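Local coordinates for protein 2-dehydropantoate 2-reductase (Geobacter metallireducens, PDB 3HN2) that probably catalyses the NADPH-dependent reduction of ketopantoate (2-dehydropantoate) to pantoic acid, a step in pantothenate biosynthesis, at residues E293-A296 with T297-Q301; V8-A12 with L13-Y17. All blocks are in the same frame, centred on the assembly; numbering follows the deposited sequence.

Interaction 1 of 2, residues E293-A296 with T297-Q301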
loop_
_atom_site.group_PDB
_atom_site.type_symbol
_atom_site.label_atom_id
_atom_site.label_comp_id
_atom_site.label_asym_id
_atom_site.label_seq_id
_atom_site.Cartn_x
_atom_site.Cartn_y
_atom_site.Cartn_z
ATOM N N GLU A 293 12.452 -8.224 21.780
ATOM C CA GLU A 293 12.395 -8.318 23.236
ATOM C C GLU A 293 12.309 -6.975 23.876
ATOM O O GLU A 293 11.425 -6.736 24.696
ATOM C CB GLU A 293 13.591 -9.078 23.808
ATOM C CG GLU A 293 13.217 -10.462 24.323
ATOM C CD GLU A 293 14.206 -11.002 25.336
ATOM O OE1 GLU A 293 14.396 -10.358 26.389
ATOM O OE2 GLU A 293 14.784 -12.079 25.082
ATOM N N MET A 294 13.233 -6.103 23.486
ATOM C CA MET A 294 13.244 -4.727 23.921
ATOM C C MET A 294 11.894 -4.082 23.628
ATOM O O MET A 294 11.297 -3.482 24.523
ATOM C CB MET A 294 14.371 -3.985 23.213
ATOM C CG MET A 294 14.621 -2.604 23.735
ATOM S SD MET A 294 16.161 -1.965 23.102
ATOM C CE MET A 294 15.856 -0.231 23.404
ATOM N N LEU A 295 11.398 -4.262 22.399
ATOM C CA LEU A 295 10.084 -3.744 22.003
ATOM C C LEU A 295 8.935 -4.242 22.888
ATOM O O LEU A 295 8.212 -3.429 23.474
ATOM C CB LEU A 295 9.808 -4.058 20.533
ATOM C CG LEU A 295 8.715 -3.263 19.801
ATOM C CD1 LEU A 295 8.641 -1.815 20.259
ATOM C CD2 LEU A 295 8.977 -3.328 18.306
ATOM N N ALA A 296 8.787 -5.565 23.002
ATOM C CA ALA A 296 7.748 -6.165 23.846
ATOM C C ALA A 296 7.757 -5.560 25.238
ATOM O O ALA A 296 6.704 -5.151 25.752
ATOM C CB ALA A 296 7.931 -7.701 23.931
ATOM N N THR A 297 8.960 -5.480 25.820
ATOM C CA THR A 297 9.157 -4.961 27.169
ATOM C C THR A 297 8.844 -3.463 27.292
ATOM O O THR A 297 8.076 -3.069 28.176
ATOM C CB THR A 297 10.590 -5.203 27.665
ATOM O OG1 THR A 297 11.070 -6.460 27.183
ATOM C CG2 THR A 297 10.625 -5.206 29.168
ATOM N N LEU A 298 9.428 -2.638 26.416
ATOM C CA LEU A 298 9.144 -1.196 26.405
ATOM C C LEU A 298 7.659 -0.960 26.203
ATOM O O LEU A 298 7.115 0.076 26.609
ATOM C CB LEU A 298 9.887 -0.479 25.266
ATOM C CG LEU A 298 11.380 -0.225 25.402
ATOM C CD1 LEU A 298 11.944 0.115 24.039
ATOM C CD2 LEU A 298 11.662 0.886 26.406
ATOM N N LEU A 299 7.000 -1.922 25.566
ATOM C CA LEU A 299 5.607 -1.720 25.245
ATOM C C LEU A 299 4.711 -2.045 26.438
ATOM O O LEU A 299 3.677 -1.408 26.622
ATOM C CB LEU A 299 5.255 -2.472 23.975
ATOM C CG LEU A 299 4.156 -1.993 23.027
ATOM C CD1 LEU A 299 4.026 -0.476 22.889
ATOM C CD2 LEU A 299 4.484 -2.624 21.708
ATOM N N GLU A 300 5.128 -2.996 27.276
ATOM C CA GLU A 300 4.418 -3.234 28.531
ATOM C C GLU A 300 4.820 -2.238 29.643
ATOM O O GLU A 300 4.059 -2.032 30.593
ATOM C CB GLU A 300 4.473 -4.714 28.969
ATOM C CG GLU A 300 5.862 -5.338 29.097
ATOM C CD GLU A 300 5.972 -6.732 28.466
ATOM O OE1 GLU A 300 4.971 -7.244 27.916
ATOM O OE2 GLU A 300 7.079 -7.314 28.506
ATOM N N GLN A 301 5.988 -1.603 29.503
ATOM C CA GLN A 301 6.392 -0.495 30.392
ATOM C C GLN A 301 5.527 0.744 30.219
ATOM O O GLN A 301 5.189 1.408 31.194
ATOM C CB GLN A 301 7.848 -0.084 30.164
ATOM C CG GLN A 301 8.838 -0.597 31.201
ATOM C CD GLN A 301 8.488 -0.215 32.637
ATOM O OE1 GLN A 301 8.265 0.952 32.947
ATOM N NE2 GLN A 301 8.454 -1.208 33.519
#
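With its chi1 at -36°, Thr297 sets OG1 beside its own backbone N, and both donors turn back one helical turn to Glu293 O. OG1 lies 2.5 Å from Glu293 O, above the carbonyl plane, while Thr297 N comes in 3.0 Å from Glu293 O on the other face, so the carbonyl is held twice. Threonine suits this place because its hydroxyl, lying next to its own N, can share that N's acceptor. In Leu298 a chi1 of -75° puts CG anti to the carbonyl carbon and leans the side chain over the preceding turn. There CD1 packs 3.8 Å from Met294 CG, the two side chains running side by side in the same direction on an exposed face of helix 290-302. Beneath them the bond from Leu298 N to Met294 O is 2.8 Å long and almost straight. Glu300 folds back until CD is 3.2 Å from Ala296 O, but no hydrogen bond joins carboxylate and carbonyl; the salt bridge from OE2 to Arg276 of helix 271-284 accounts for its place. Leu295 and Leu299 are the buried pair, facing helix 179-200 and meeting Leu196, Ala198 and Leu199. Apolar carbon thus lies on both the buried and, through Met294 and Leu298, the exposed face, while toward helix 271-284 the carboxylate's charge is probably largely balanced by the arginine.

Interaction 2 of 2, residues V8-A12 with L13-Y17; sequences VGAGA and LGLYY
Gly11 O is met from the first turn of the helix by Leu15, whose backbone N offers it a weak hydrogen bond, 3.4 Å from Leu15 N to Gly11 O with an N-H...O angle of 158°. The side chain covers the same oxygen: CB of Leu15 is 3.4 Å from Gly11 O. A chi1 of -77° keeps CG beside the backbone N, which directs the branch back over the loop, and CD1 reaches 3.8 Å from Ala10 O as CD2 nears Ala10 CB. Cutting Leu15 back to an alanine removes CG and both methyls, so Ala10 O and Ala10 CB would probably lose their apolar neighbour, although CB would still lie by Gly11 O. Farther round the turn, Tyr16 CB lies 3.6 Å from Ala12 O.

Two of the glycines suit their places for different reasons. Gly9 has a phi of 164°, a conformation hardly accessible to other residues, and at Gly14 a CB would sit only about 3.3 Å from Ala10 N. Gly9, Gly11 and Gly14 fit the GxGxxG pattern of Rossmann folds, where such a turn typically receives the dinucleotide's pyrophosphate; here that role is likely for NADPH. The loop leaves strand 5-8, whose Val8 pairs with Leu74 and Gly76, and enters helix 14-23. Leu13, just ahead of the helix, and Tyr16 and Tyr17 within it lie on strand 121-129; toward strand 137-140, Leu15 touches Val138 and the Tyr16 ring stacks with His140.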
loop_
_atom_site.group_PDB
_atom_site.type_symbol
_atom_site.label_atom_id
_atom_site.label_comp_id
_atom_site.label_asym_id
_atom_site.label_seq_id
_atom_site.Cartn_x
_atom_site.Cartn_y
_atom_site.Cartn_z
ATOM N N VAL A 8 -18.013 -14.485 17.152
ATOM C CA VAL A 8 -17.527 -14.328 18.522
ATOM C C VAL A 8 -16.349 -13.348 18.549
ATOM O O VAL A 8 -15.208 -13.695 18.251
ATOM C CB VAL A 8 -17.181 -15.698 19.155
ATOM C CG1 VAL A 8 -16.521 -15.530 20.513
ATOM C CG2 VAL A 8 -18.449 -16.541 19.285
ATOM N N GLY A 9 -16.656 -12.105 18.891
ATOM C CA GLY A 9 -15.675 -11.031 18.848
ATOM C C GLY A 9 -16.394 -9.705 18.901
ATOM O O GLY A 9 -16.315 -8.991 19.907
ATOM N N ALA A 10 -17.110 -9.402 17.817
ATOM C CA ALA A 10 -17.855 -8.148 17.642
ATOM C C ALA A 10 -16.952 -6.912 17.669
ATOM O O ALA A 10 -17.352 -5.835 18.123
ATOM C CB ALA A 10 -19.011 -8.030 18.656
ATOM N N GLY A 11 -15.732 -7.083 17.169
ATOM C CA GLY A 11 -14.787 -5.989 17.047
ATOM C C GLY A 11 -14.894 -5.361 15.677
ATOM O O GLY A 11 -15.911 -5.496 14.998
ATOM N N ALA A 12 -13.825 -4.693 15.259
ATOM C CA ALA A 12 -13.797 -3.996 13.977
ATOM C C ALA A 12 -13.680 -4.941 12.777
ATOM O O ALA A 12 -13.847 -4.513 11.632
ATOM C CB ALA A 12 -12.677 -2.971 13.967
ATOM N N LEU A 13 -13.400 -6.218 13.038
ATOM C CA LEU A 13 -13.275 -7.204 11.970
ATOM C C LEU A 13 -14.348 -8.294 12.011
ATOM O O LEU A 13 -14.791 -8.767 10.963
ATOM C CB LEU A 13 -11.851 -7.790 11.916
ATOM C CG LEU A 13 -11.335 -8.992 12.709
ATOM C CD1 LEU A 13 -11.645 -10.306 12.004
ATOM C CD2 LEU A 13 -9.834 -8.859 12.897
ATOM N N GLY A 14 -14.753 -8.693 13.214
ATOM C CA GLY A 14 -15.798 -9.693 13.384
ATOM C C GLY A 14 -17.144 -9.200 12.889
ATOM O O GLY A 14 -17.908 -9.956 12.276
ATOM N N LEU A 15 -17.425 -7.925 13.150
ATOM C CA LEU A 15 -18.645 -7.289 12.676
ATOM C C LEU A 15 -18.619 -7.118 11.166
ATOM O O LEU A 15 -19.582 -7.483 10.492
ATOM C CB LEU A 15 -18.864 -5.940 13.364
ATOM C CG LEU A 15 -19.396 -5.886 14.802
ATOM C CD1 LEU A 15 -19.465 -4.448 15.276
ATOM C CD2 LEU A 15 -20.764 -6.542 14.935
ATOM N N TYR A 16 -17.509 -6.584 10.650
ATOM C CA TYR A 16 -17.323 -6.335 9.215
ATOM C C TYR A 16 -17.499 -7.584 8.361
ATOM O O TYR A 16 -18.230 -7.559 7.374
ATOM C CB TYR A 16 -15.950 -5.710 8.949
ATOM C CG TYR A 16 -15.594 -5.552 7.485
ATOM C CD1 TYR A 16 -16.254 -4.622 6.677
ATOM C CD2 TYR A 16 -14.582 -6.318 6.909
ATOM C CE1 TYR A 16 -15.922 -4.473 5.329
ATOM C CE2 TYR A 16 -14.237 -6.171 5.566
ATOM C CZ TYR A 16 -14.908 -5.245 4.784
ATOM O OH TYR A 16 -14.572 -5.104 3.455
ATOM N N TYR A 17 -16.835 -8.667 8.749
ATOM C CA TYR A 17 -16.938 -9.923 8.012
ATOM C C TYR A 17 -18.301 -10.585 8.162
ATOM O O TYR A 17 -18.834 -11.127 7.196
ATOM C CB TYR A 17 -15.811 -10.885 8.397
ATOM C CG TYR A 17 -14.460 -10.477 7.857
ATOM C CD1 TYR A 17 -14.311 -10.045 6.537
ATOM C CD2 TYR A 17 -13.327 -10.530 8.663
ATOM C CE1 TYR A 17 -13.066 -9.666 6.041
ATOM C CE2 TYR A 17 -12.081 -10.158 8.177
ATOM C CZ TYR A 17 -11.956 -9.731 6.868
ATOM O OH TYR A 17 -10.718 -9.366 6.398
#

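How the interactions relate
The two contacts share no helix or strand: their centres lie about 28 Å apart and their nearest atoms about 18 Å. Interaction 2 belongs to the N-terminal Rossmann-type part of the protein and sits nearer the middle of the chain, none of its touching residues being exposed. Interaction 1 belongs to the C-terminal part, on a helix that has one face buried and another exposed. Their chemistry differs accordingly. Residues 293-301 lie within helix 290-302, running almost to its end, with successive i to i+4 backbone bonds, a threonine hydroxyl and a glutamate paired with Arg276 of helix 271-284. At 8-17 a glycine-rich loop is only beginning to become helix, joined by one weak bond and by carbon-to-carbonyl packing.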